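PDB 2JKS: bradyzoite surface antigen BSR4 from Toxoplasma gondii, which is a bradyzoite-stage surface antigen of the SAG1-related superfamily that binds zinc and, like its relatives, probably faces the host at the parasite surface. Local coordinates for residues E170-T175 against V189-E194; T71-V76 against A85-T90; T97-N102 against N124-L129; Q50-S55 against C138-A143. All blocks are in the same frame, centred on the assembly; numbering follows the deposited sequence.

The four contacts illustrate how a protein built of two SRS domains closes its beta sandwiches at very different places. Interactions 2, 3 and 4 belong to the first domain, interaction 1 to the second; the most distant pair, interactions 1 and 4, have centres about 57 Å apart. Interactions 2 and 4 reach neighbouring strands of one sheet, with centres about 23 Å apart, and interactions 2 and 3 both lie within the loop that interaction 4 closes. Zinc is bound at interactions 1 and 3, each through glutamate. The nearest atoms of these two contacts are about 5 Å apart, though their centres are about 25 Å apart. Interactions 2 and 4 lie away from the metal sites.

Interaction 1. Residues E170-T175 against V189-E194; sequences ENNVVT and VEMSTE. With ZN (zinc ion), chain B; ZN (zinc ion), chain E.
Asn172 reaches Glu190 from a G1 beta bulge, in which Asn172 and Val173 both face Ala169, across the two sheets of an SRS-domain beta sandwich. Its ND2 donates to Glu190 O at 2.9 Å. The N-H points almost straight at the oxygen (163°), which lies near the amide plane. The other branch, OD1, accepts from a water at 2.7 Å that in turn accepts from Glu190 N. One carboxamide thus serves both polar backbone atoms of a single residue. With CG1 anti to the backbone N (chi1 179°), Val189 brings this methyl to 3.5 Å from Asn172 OD1 and CG2 to 3.9 Å from Val174 CG2, where Leu168 and Val303 continue the core.

Further out, a second bond from Asn172 ND2 to Thr197 O restrains the amide's rotation. Glu190 turns its carboxylate to a zinc ion shared with His311 and His313 of the terminal histidine run, probably a purification tag; Lys308 also bonds to OE1. Glu194 OE2 binds another zinc ion at 2.3 Å together with His312 of the same run. While Glu190 OE1 binds its metal at 2.0 Å, Ser192 OG donates to Glu190 OE2 at 2.6 Å, from the anti side but 33° out of the carboxylate plane.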
loop_
_atom_site.group_PDB
_atom_site.type_symbol
_atom_site.label_atom_id
_atom_site.label_comp_id
_atom_site.label_asym_id
_atom_site.label_seq_id
_atom_site.Cartn_x
_atom_site.Cartn_y
_atom_site.Cartn_z
ATOM N N GLU A 170 7.637 -10.824 -14.296
ATOM C CA GLU A 170 8.565 -11.734 -14.989
ATOM C C GLU A 170 9.623 -12.334 -14.103
ATOM O O GLU A 170 10.071 -11.741 -13.062
ATOM C CB GLU A 170 9.226 -11.056 -16.206
ATOM C CG GLU A 170 8.243 -10.803 -17.358
ATOM C CD GLU A 170 7.664 -12.111 -17.966
ATOM O OE1 GLU A 170 8.413 -13.122 -18.064
ATOM O OE2 GLU A 170 6.462 -12.123 -18.349
ATOM N N ASN A 171 10.013 -13.540 -14.496
ATOM C CA ASN A 171 11.000 -14.288 -13.775
ATOM C C ASN A 171 10.376 -14.719 -12.460
ATOM O O ASN A 171 11.093 -15.020 -11.502
ATOM C CB ASN A 171 12.274 -13.453 -13.539
ATOM C CG ASN A 171 12.976 -13.082 -14.831
ATOM O OD1 ASN A 171 13.166 -13.930 -15.710
ATOM N ND2 ASN A 171 13.358 -11.805 -14.965
ATOM N N ASN A 172 9.036 -14.815 -12.444
ATOM C CA ASN A 172 8.308 -15.478 -11.349
ATOM C C ASN A 172 8.578 -14.828 -9.983
ATOM O O ASN A 172 8.765 -15.502 -8.931
ATOM C CB ASN A 172 8.667 -16.967 -11.312
ATOM C CG ASN A 172 7.725 -17.836 -12.108
ATOM O OD1 ASN A 172 6.732 -17.373 -12.709
ATOM N ND2 ASN A 172 8.007 -19.130 -12.093
ATOM N N VAL A 173 8.558 -13.499 -10.011
ATOM C CA VAL A 173 8.717 -12.688 -8.809
ATOM C C VAL A 173 7.353 -12.194 -8.327
ATOM O O VAL A 173 6.625 -11.498 -9.072
ATOM C CB VAL A 173 9.696 -11.509 -9.054
ATOM C CG1 VAL A 173 9.820 -10.610 -7.811
ATOM C CG2 VAL A 173 11.089 -12.042 -9.484
ATOM N N VAL A 174 6.970 -12.633 -7.130
ATOM C CA VAL A 174 5.689 -12.260 -6.564
ATOM C C VAL A 174 5.878 -11.128 -5.558
ATOM O O VAL A 174 6.765 -11.195 -4.668
ATOM C CB VAL A 174 4.955 -13.445 -5.902
ATOM C CG1 VAL A 174 3.645 -12.959 -5.294
ATOM C CG2 VAL A 174 4.757 -14.524 -6.933
ATOM N N THR A 175 5.114 -10.062 -5.801
ATOM C CA THR A 175 4.951 -8.918 -4.864
ATOM C C THR A 175 3.633 -9.026 -4.124
ATOM O O THR A 175 2.557 -8.879 -4.709
ATOM C CB THR A 175 5.035 -7.546 -5.600
ATOM O OG1 THR A 175 6.261 -7.503 -6.341
ATOM C CG2 THR A 175 4.989 -6.371 -4.612
ATOM N N VAL A 189 1.147 -19.153 -10.206
ATOM C CA VAL A 189 2.508 -19.165 -10.682
ATOM C C VAL A 189 2.813 -20.549 -11.244
ATOM O O VAL A 189 2.456 -21.583 -10.653
ATOM C CB VAL A 189 3.542 -18.889 -9.527
ATOM C CG1 VAL A 189 4.968 -18.946 -10.103
ATOM C CG2 VAL A 189 3.277 -17.533 -8.828
ATOM N N GLU A 190 3.421 -20.592 -12.425
ATOM C CA GLU A 190 3.865 -21.877 -12.961
ATOM C C GLU A 190 5.348 -22.041 -12.754
ATOM O O GLU A 190 6.122 -21.086 -12.972
ATOM C CB GLU A 190 3.648 -21.931 -14.472
ATOM C CG GLU A 190 4.495 -23.122 -15.087
ATOM C CD GLU A 190 4.813 -22.903 -16.546
ATOM O OE1 GLU A 190 3.816 -22.728 -17.285
ATOM O OE2 GLU A 190 6.025 -22.859 -16.910
ATOM N N MET A 191 5.769 -23.253 -12.373
ATOM C CA MET A 191 7.194 -23.570 -12.424
ATOM C C MET A 191 7.355 -24.766 -13.351
ATOM O O MET A 191 6.470 -25.624 -13.484
ATOM C CB MET A 191 7.787 -23.874 -11.041
ATOM C CG MET A 191 7.649 -22.716 -9.992
ATOM S SD MET A 191 8.313 -23.155 -8.364
ATOM C CE MET A 191 10.084 -23.161 -8.658
ATOM N N SER A 192 8.482 -24.809 -14.013
ATOM C CA SER A 192 8.747 -25.868 -15.019
ATOM C C SER A 192 10.231 -25.748 -15.297
ATOM O O SER A 192 10.924 -24.900 -14.701
ATOM C CB SER A 192 7.889 -25.642 -16.301
ATOM O OG SER A 192 8.150 -24.350 -16.901
ATOM N N THR A 193 10.744 -26.604 -16.168
ATOM C CA THR A 193 12.137 -26.582 -16.516
ATOM C C THR A 193 12.672 -25.183 -16.824
ATOM O O THR A 193 13.683 -24.813 -16.273
ATOM C CB THR A 193 12.438 -27.555 -17.716
ATOM O OG1 THR A 193 11.959 -28.866 -17.368
ATOM C CG2 THR A 193 13.921 -27.702 -17.934
ATOM N N GLU A 194 12.002 -24.448 -17.715
ATOM C CA GLU A 194 12.457 -23.116 -18.143
ATOM C C GLU A 194 12.185 -22.020 -17.117
ATOM O O GLU A 194 12.796 -20.930 -17.187
ATOM C CB GLU A 194 11.768 -22.715 -19.429
ATOM C CG GLU A 194 12.119 -23.622 -20.618
ATOM C CD GLU A 194 11.140 -23.483 -21.756
ATOM O OE1 GLU A 194 10.606 -22.392 -22.057
ATOM O OE2 GLU A 194 10.859 -24.489 -22.369
HETATM ZN ZN ZN B . 3.895 -22.797 -19.281
HETATM ZN ZN ZN E . 12.426 -25.897 -23.281
HETATM O O HOH W 1 4.427 -18.252 -13.746
#

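Interaction 2. Residues T71-V76 against A85-T90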
loop_
_atom_site.group_PDB
_atom_site.type_symbol
_atom_site.label_atom_id
_atom_site.label_comp_id
_atom_site.label_asym_id
_atom_site.label_seq_id
_atom_site.Cartn_x
_atom_site.Cartn_y
_atom_site.Cartn_z
ATOM N N THR A 71 -0.470 10.304 16.684
ATOM C CA THR A 71 -0.953 11.350 17.599
ATOM C C THR A 71 0.091 11.684 18.679
ATOM O O THR A 71 0.276 12.856 19.059
ATOM C CB THR A 71 -2.279 10.935 18.270
ATOM O OG1 THR A 71 -2.095 9.690 18.960
ATOM C CG2 THR A 71 -3.393 10.772 17.235
ATOM N N THR A 72 0.742 10.645 19.191
ATOM C CA THR A 72 1.973 10.809 19.962
ATOM C C THR A 72 3.046 10.813 18.868
ATOM O O THR A 72 3.002 9.987 17.943
ATOM C CB THR A 72 2.132 9.700 21.024
ATOM O OG1 THR A 72 2.158 8.412 20.394
ATOM C CG2 THR A 72 0.955 9.746 22.004
ATOM N N ASN A 73 3.980 11.758 18.929
ATOM C CA ASN A 73 4.293 12.448 17.674
ATOM C C ASN A 73 5.662 13.061 17.342
ATOM O O ASN A 73 6.696 12.788 17.974
ATOM C CB ASN A 73 3.243 13.575 17.534
ATOM C CG ASN A 73 3.304 14.618 18.684
ATOM O OD1 ASN A 73 2.379 15.420 18.854
ATOM N ND2 ASN A 73 4.397 14.614 19.453
ATOM N N GLY A 74 5.608 13.818 16.247
ATOM C CA GLY A 74 6.315 15.084 16.046
ATOM C C GLY A 74 5.232 16.177 15.972
ATOM O O GLY A 74 4.304 16.203 16.784
ATOM N N THR A 75 5.294 17.049 14.973
ATOM C CA THR A 75 4.461 18.263 15.000
ATOM C C THR A 75 2.966 18.109 14.595
ATOM O O THR A 75 2.622 17.647 13.498
ATOM C CB THR A 75 5.198 19.504 14.378
ATOM O OG1 THR A 75 4.328 20.216 13.497
ATOM C CG2 THR A 75 6.443 19.098 13.620
ATOM N N VAL A 76 2.094 18.497 15.528
ATOM C CA VAL A 76 0.638 18.278 15.445
ATOM C C VAL A 76 -0.068 19.087 14.346
ATOM O O VAL A 76 0.220 20.282 14.137
ATOM C CB VAL A 76 -0.028 18.520 16.843
ATOM C CG1 VAL A 76 -1.498 18.918 16.728
ATOM C CG2 VAL A 76 0.121 17.277 17.740
ATOM N N ALA A 85 -5.640 16.585 13.716
ATOM C CA ALA A 85 -5.735 15.436 12.813
ATOM C C ALA A 85 -4.404 14.705 12.758
ATOM O O ALA A 85 -3.813 14.508 11.679
ATOM C CB ALA A 85 -6.180 15.856 11.402
ATOM N N GLY A 86 -3.943 14.317 13.936
ATOM C CA GLY A 86 -2.699 13.616 14.077
ATOM C C GLY A 86 -1.476 14.483 13.866
ATOM O O GLY A 86 -1.410 15.628 14.323
ATOM N N THR A 87 -0.504 13.926 13.156
ATOM C CA THR A 87 0.814 14.541 13.081
ATOM C C THR A 87 1.358 14.588 11.664
ATOM O O THR A 87 0.949 13.798 10.802
ATOM C CB THR A 87 1.770 13.807 14.027
ATOM O OG1 THR A 87 1.322 14.034 15.382
ATOM C CG2 THR A 87 3.208 14.334 13.898
ATOM N N GLU A 88 2.275 15.535 11.443
ATOM C CA GLU A 88 3.031 15.665 10.191
ATOM C C GLU A 88 3.947 14.486 9.875
ATOM O O GLU A 88 4.816 14.140 10.669
ATOM C CB GLU A 88 3.874 16.919 10.222
ATOM C CG GLU A 88 3.068 18.180 10.079
ATOM C CD GLU A 88 3.940 19.423 10.077
ATOM O OE1 GLU A 88 5.165 19.314 10.272
ATOM O OE2 GLU A 88 3.389 20.520 9.892
ATOM N N VAL A 89 3.755 13.893 8.699
ATOM C CA VAL A 89 4.633 12.841 8.172
ATOM C C VAL A 89 4.946 13.191 6.713
ATOM O O VAL A 89 4.226 13.976 6.118
ATOM C CB VAL A 89 3.949 11.437 8.273
ATOM C CG1 VAL A 89 3.682 11.088 9.747
ATOM C CG2 VAL A 89 2.603 11.386 7.475
ATOM N N THR A 90 5.984 12.603 6.115
ATOM C CA THR A 90 6.153 12.773 4.681
ATOM C C THR A 90 5.307 11.676 3.995
ATOM O O THR A 90 4.911 10.687 4.665
ATOM C CB THR A 90 7.629 12.748 4.259
ATOM O OG1 THR A 90 8.156 11.430 4.451
ATOM C CG2 THR A 90 8.425 13.774 5.106
#
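Thr75 O receives the backbone N-H of Glu88 at 3.0 Å, in a nearly straight bond (172°) that starts the beta hairpin of strands 76-79 and 83-89. Immediately after it, Val76 and Thr87 form an antiparallel non-hydrogen-bonded pair whose side chains diverge. The same carbonyl oxygen is also lined by carbon: Thr87 CG2 approaches to 3.4 Å, and Glu88 CG lies beside it at 3.5 Å.

Thr87 is the residue around which the irregular loop 71-76 folds. Its first torsion of -66° sets OG1 next to its own backbone N and carries CG2 to the far side, against the loop. CG2 comes to 3.4 Å from Gly74 N, a backbone amide that this contact buries and for which the model offers no partner. Asn73 crosses Thr87 at about a right angle, but its CB is modelled unusually close to Thr87 OG1, so the detail is doubtful. That hydroxyl has its hydrogen bond with Lys70 O, just before the loop segment, so the turn is held to the strand by a polar link as well as by packing. Glu88, extended, passes at a slant over Thr75, with OE1 3.6 Å from Thr75 CG2, while its side chain also touches Pro58 and Cys77.

On its other edge the strand 83-89 is bonded to strand 53-67, Thr87 pairing with Asp67 and Val89 with Val65. The hairpin side is completed by a CA-H...O contact, Val76 CA lying 3.5 Å from Gly86 O.

Interaction 3. Residues T97-N102 against N124-L129; sequences TDRIVN and NEDLPL. With ZN (zinc ion), chain D.
A two-residue zinc site belongs to this contact, where a single turn of 3-10 helix, 124-126, faces the loop 97-102. Glu125 OE2 binds the zinc ion at 2.1 Å, with His123 as the other protein ligand. The Glu125 side chain bends sharply at the second torsion (-90°), which brings the carboxylate round to the metal and to Arg99. The side chain of Arg99 crosses that of Glu125 at about a right angle, the two flat groups turned 66° apart, and NH1 lies 3.1 Å from Glu125 OE2 in a bent bond. NH1 also forms a salt bridge with Asp126, but it is modelled too close to that carboxylate, so the geometry of both its bonds is less sure.

Asp126 is the buried partner. Its OD1 lies over one face of the guanidinium, while OD2 accepts from the backbone N of His123, a second-shell bond that would help to position this zinc ligand. Val101 meets Asp126 from the opposite direction, CG1 lying 3.7 Å from Asp126 OD2 and CG2 3.8 Å from OD1. On the same turn, Thr97 rests its methyl CG2 3.5 Å from Asp126 O. Nearby, a water accepts from Asp98 N at 3.0 Å and donates to Glu125 O, stitching the two backbones together.

The loop 97-102 joins helix 91-95 to strand 104-105. Residues 124-129 belong to the loop leading from strand 116-121 to strand 132-141. Pro128 packs on Leu95 of that helix, while Leu127 and Pro128 bond to Arg164 and Leu129 to Tyr178, placing the contact at the junction with the second domain.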
loop_
_atom_site.group_PDB
_atom_site.type_symbol
_atom_site.label_atom_id
_atom_site.label_comp_id
_atom_site.label_asym_id
_atom_site.label_seq_id
_atom_site.Cartn_x
_atom_site.Cartn_y
_atom_site.Cartn_z
ATOM N N THR A 97 7.353 3.822 1.001
ATOM C CA THR A 97 7.848 3.583 -0.339
ATOM C C THR A 97 9.178 4.304 -0.546
ATOM O O THR A 97 9.599 5.071 0.317
ATOM C CB THR A 97 6.747 3.910 -1.437
ATOM O OG1 THR A 97 6.186 5.217 -1.213
ATOM C CG2 THR A 97 5.601 2.842 -1.422
ATOM N N ASP A 98 9.854 4.037 -1.669
ATOM C CA ASP A 98 11.261 4.459 -1.887
ATOM C C ASP A 98 11.417 5.812 -2.543
ATOM O O ASP A 98 12.440 6.463 -2.382
ATOM C CB ASP A 98 12.001 3.453 -2.796
ATOM C CG ASP A 98 12.054 2.043 -2.217
ATOM O OD1 ASP A 98 12.112 1.887 -0.970
ATOM O OD2 ASP A 98 12.048 1.096 -3.035
ATOM N N ARG A 99 10.421 6.199 -3.334
ATOM C CA ARG A 99 10.484 7.415 -4.131
ATOM C C ARG A 99 9.944 8.584 -3.291
ATOM O O ARG A 99 8.963 8.432 -2.570
ATOM C CB ARG A 99 9.648 7.227 -5.413
ATOM C CG ARG A 99 10.008 8.214 -6.521
ATOM C CD ARG A 99 9.090 8.106 -7.764
ATOM N NE ARG A 99 8.082 9.179 -7.754
ATOM C CZ ARG A 99 6.787 8.947 -7.804
ATOM N NH1 ARG A 99 6.382 7.694 -7.981
ATOM N NH2 ARG A 99 5.909 9.947 -7.743
ATOM N N ILE A 100 10.601 9.734 -3.367
ATOM C CA ILE A 100 10.088 10.959 -2.749
ATOM C C ILE A 100 8.779 11.335 -3.460
ATOM O O ILE A 100 8.762 11.441 -4.681
ATOM C CB ILE A 100 11.124 12.130 -2.905
ATOM C CG1 ILE A 100 12.475 11.808 -2.190
ATOM C CG2 ILE A 100 10.498 13.482 -2.547
ATOM C CD1 ILE A 100 12.599 12.148 -0.699
ATOM N N VAL A 101 7.676 11.496 -2.720
ATOM C CA VAL A 101 6.394 11.893 -3.344
ATOM C C VAL A 101 5.794 13.040 -2.554
ATOM O O VAL A 101 5.733 12.965 -1.328
ATOM C CB VAL A 101 5.303 10.734 -3.397
ATOM C CG1 VAL A 101 4.562 10.796 -4.744
ATOM C CG2 VAL A 101 5.880 9.360 -3.121
ATOM N N ASN A 102 5.381 14.108 -3.230
ATOM C CA ASN A 102 4.835 15.254 -2.504
ATOM C C ASN A 102 3.740 15.830 -3.340
ATOM O O ASN A 102 3.736 15.682 -4.589
ATOM C CB ASN A 102 5.860 16.396 -2.316
ATOM C CG ASN A 102 7.149 15.981 -1.682
ATOM O OD1 ASN A 102 8.199 15.964 -2.342
ATOM N ND2 ASN A 102 7.110 15.722 -0.391
ATOM N N ASN A 124 2.758 3.828 -10.041
ATOM C CA ASN A 124 2.394 2.473 -9.578
ATOM C C ASN A 124 3.295 2.024 -8.457
ATOM O O ASN A 124 2.858 1.419 -7.458
ATOM C CB ASN A 124 2.354 1.491 -10.748
ATOM C CG ASN A 124 1.087 1.628 -11.594
ATOM O OD1 ASN A 124 0.028 2.108 -11.134
ATOM N ND2 ASN A 124 1.180 1.184 -12.842
ATOM N N GLU A 125 4.558 2.405 -8.571
ATOM C CA GLU A 125 5.562 2.043 -7.569
ATOM C C GLU A 125 5.330 2.737 -6.229
ATOM O O GLU A 125 5.903 2.315 -5.205
ATOM C CB GLU A 125 6.992 2.276 -8.106
ATOM C CG GLU A 125 7.543 3.724 -8.165
ATOM C CD GLU A 125 7.252 4.468 -9.497
ATOM O OE1 GLU A 125 6.438 3.951 -10.315
ATOM O OE2 GLU A 125 7.838 5.567 -9.733
ATOM N N ASP A 126 4.447 3.765 -6.215
ATOM C CA ASP A 126 4.160 4.481 -4.972
ATOM C C ASP A 126 3.051 3.811 -4.186
ATOM O O ASP A 126 2.812 4.154 -3.019
ATOM C CB ASP A 126 3.757 5.949 -5.201
ATOM C CG ASP A 126 4.834 6.770 -5.886
ATOM O OD1 ASP A 126 6.040 6.581 -5.644
ATOM O OD2 ASP A 126 4.452 7.672 -6.640
ATOM N N LEU A 127 2.323 2.910 -4.835
ATOM C CA LEU A 127 1.139 2.288 -4.177
ATOM C C LEU A 127 1.616 1.415 -3.021
ATOM O O LEU A 127 2.524 0.625 -3.230
ATOM C CB LEU A 127 0.323 1.485 -5.186
ATOM C CG LEU A 127 -0.407 2.306 -6.231
ATOM C CD1 LEU A 127 -1.121 1.330 -7.180
ATOM C CD2 LEU A 127 -1.366 3.267 -5.510
ATOM N N PRO A 128 1.046 1.602 -1.794
ATOM C CA PRO A 128 1.530 0.934 -0.567
ATOM C C PRO A 128 1.168 -0.567 -0.535
ATOM O O PRO A 128 0.366 -1.027 -1.337
ATOM C CB PRO A 128 0.824 1.725 0.568
ATOM C CG PRO A 128 -0.437 2.214 -0.062
ATOM C CD PRO A 128 -0.072 2.532 -1.500
ATOM N N LEU A 129 1.805 -1.325 0.347
ATOM C CA LEU A 129 1.426 -2.741 0.602
ATOM C C LEU A 129 0.213 -2.901 1.482
ATOM O O LEU A 129 -0.377 -3.990 1.573
ATOM C CB LEU A 129 2.606 -3.471 1.238
ATOM C CG LEU A 129 3.887 -3.432 0.426
ATOM C CD1 LEU A 129 5.019 -4.179 1.152
ATOM C CD2 LEU A 129 3.678 -3.931 -0.988
HETATM ZN ZN ZN D . 7.493 6.656 -11.470
HETATM O O HOH W 2 8.515 1.965 -3.432
#

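Interaction 4. Residues Q50-S55 against C138-A143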
loop_
_atom_site.group_PDB
_atom_site.type_symbol
_atom_site.label_atom_id
_atom_site.label_comp_id
_atom_site.label_asym_id
_atom_site.label_seq_id
_atom_site.Cartn_x
_atom_site.Cartn_y
_atom_site.Cartn_z
ATOM N N GLN A 50 -11.058 38.423 -1.002
ATOM C CA GLN A 50 -9.836 39.239 -0.848
ATOM C C GLN A 50 -9.312 39.532 0.579
ATOM O O GLN A 50 -8.109 39.684 0.751
ATOM C CB GLN A 50 -9.960 40.553 -1.640
ATOM C CG GLN A 50 -10.093 40.381 -3.174
ATOM C CD GLN A 50 -10.748 41.593 -3.865
ATOM O OE1 GLN A 50 -10.876 41.627 -5.104
ATOM N NE2 GLN A 50 -11.161 42.598 -3.069
ATOM N N ALA A 51 -10.184 39.603 1.589
ATOM C CA ALA A 51 -9.746 39.935 2.969
ATOM C C ALA A 51 -9.190 38.766 3.823
ATOM O O ALA A 51 -8.677 38.985 4.936
ATOM C CB ALA A 51 -10.864 40.678 3.737
ATOM N N LEU A 52 -9.275 37.537 3.299
ATOM C CA LEU A 52 -8.885 36.348 4.065
ATOM C C LEU A 52 -7.514 35.822 3.652
ATOM O O LEU A 52 -7.236 35.715 2.458
ATOM C CB LEU A 52 -9.934 35.244 3.902
ATOM C CG LEU A 52 -11.334 35.564 4.424
ATOM C CD1 LEU A 52 -12.338 34.525 3.938
ATOM C CD2 LEU A 52 -11.314 35.665 5.954
ATOM N N SER A 53 -6.665 35.508 4.628
ATOM C CA SER A 53 -5.448 34.767 4.333
ATOM C C SER A 53 -5.695 33.262 4.527
ATOM O O SER A 53 -6.310 32.845 5.521
ATOM C CB SER A 53 -4.269 35.253 5.167
ATOM O OG SER A 53 -4.575 35.235 6.542
ATOM N N ILE A 54 -5.232 32.472 3.561
ATOM C CA ILE A 54 -5.386 31.006 3.610
ATOM C C ILE A 54 -4.033 30.421 3.967
ATOM O O ILE A 54 -2.993 30.893 3.491
ATOM C CB ILE A 54 -5.876 30.444 2.255
ATOM C CG1 ILE A 54 -7.132 31.181 1.784
ATOM C CG2 ILE A 54 -6.119 28.905 2.311
ATOM C CD1 ILE A 54 -7.697 30.611 0.493
ATOM N N SER A 55 -4.036 29.440 4.855
ATOM C CA SER A 55 -2.861 28.608 5.078
ATOM C C SER A 55 -3.272 27.152 4.837
ATOM O O SER A 55 -4.449 26.860 4.720
ATOM C CB SER A 55 -2.341 28.784 6.505
ATOM O OG SER A 55 -3.309 28.368 7.461
ATOM N N CYS A 138 -7.280 23.302 4.391
ATOM C CA CYS A 138 -6.977 24.730 4.310
ATOM C C CYS A 138 -7.711 25.414 5.451
ATOM O O CYS A 138 -8.756 24.956 5.862
ATOM C CB CYS A 138 -7.411 25.310 2.953
ATOM S SG CYS A 138 -6.352 24.728 1.642
ATOM N N GLN A 139 -7.137 26.495 5.955
ATOM C CA GLN A 139 -7.793 27.318 6.992
ATOM C C GLN A 139 -7.684 28.771 6.547
ATOM O O GLN A 139 -6.619 29.212 6.068
ATOM C CB GLN A 139 -7.111 27.110 8.337
ATOM C CG GLN A 139 -7.838 27.760 9.514
ATOM C CD GLN A 139 -7.497 27.093 10.815
ATOM O OE1 GLN A 139 -8.271 26.298 11.354
ATOM N NE2 GLN A 139 -6.325 27.406 11.331
ATOM N N ALA A 140 -8.795 29.493 6.700
ATOM C CA ALA A 140 -8.895 30.863 6.274
ATOM C C ALA A 140 -9.067 31.638 7.564
ATOM O O ALA A 140 -9.864 31.237 8.420
ATOM C CB ALA A 140 -10.070 31.047 5.367
ATOM N N THR A 141 -8.296 32.711 7.716
ATOM C CA THR A 141 -8.365 33.525 8.918
ATOM C C THR A 141 -8.828 34.937 8.540
ATOM O O THR A 141 -8.364 35.498 7.545
ATOM C CB THR A 141 -7.013 33.577 9.691
ATOM O OG1 THR A 141 -6.519 32.243 9.919
ATOM C CG2 THR A 141 -7.209 34.279 11.065
ATOM N N SER A 142 -9.784 35.457 9.323
ATOM C CA SER A 142 -10.316 36.826 9.166
ATOM C C SER A 142 -9.378 37.824 9.813
ATOM O O SER A 142 -8.712 37.504 10.793
ATOM C CB SER A 142 -11.686 36.960 9.848
ATOM O OG SER A 142 -11.614 36.487 11.193
ATOM N N ALA A 143 -9.330 39.040 9.270
ATOM C CA ALA A 143 -8.603 40.116 9.932
ATOM C C ALA A 143 -9.530 40.856 10.886
ATOM O O ALA A 143 -9.709 40.428 12.040
ATOM C CB ALA A 143 -7.955 41.080 8.912
HETATM O O HOH W 3 -5.280 31.099 7.747
#
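Backbone hydrogen bonds join Ser53-Ser55 to Gln139-Thr141 as an antiparallel ladder where strand 53-67 begins and strand 132-141 ends. Ser55 and Gln139 form a full hydrogen-bonded pair: Ser55 N donates to Gln139 O at 2.9 Å, and Gln139 N donates back to Ser55 O at 3.0 Å. The next such pair is less even, for Thr141 N reaches Ser53 O at 3.0 Å while the return bond from Ser53 N to Thr141 O is weak. Between them, Ile54 and Ala140 are a non-hydrogen-bonded pair, and CA-H...O contacts accompany the ladder, as where Ile54 CA stands 3.3 Å from Gln139 O.

Water adds a second layer of polar contacts on the face carrying Ser53, Ser55, Gln139 and Thr141. One molecule donates to both Ser53 O and Gln139 O, carbonyls already used in the ladder. It also hydrogen-bonds to Thr141 OG1 at 2.7 Å, and weakly to Ser55 OG.

Apolar contacts occupy the other face. With Ile54 CG2 placed anti to the backbone N by the first torsion (CG1 at -52°), this methyl lies 3.9 Å from Cys138 CB. Leu52, just before the strand, curls its CD2 over the backbone to 3.6 Å from Ser142 CA, and its CD1 faces Ala140 CB. Phe18 covers Leu52, Cys138 and Ala140.

Strand 132-141 lies between 53-67 and 152-161 in the six-stranded sheet, Cys138 bonding by its backbone to Cys155 and Ala140 to Ala153. The disulfide from Cys138 to Cys46 ties it to strand 41-47 of the facing sheet.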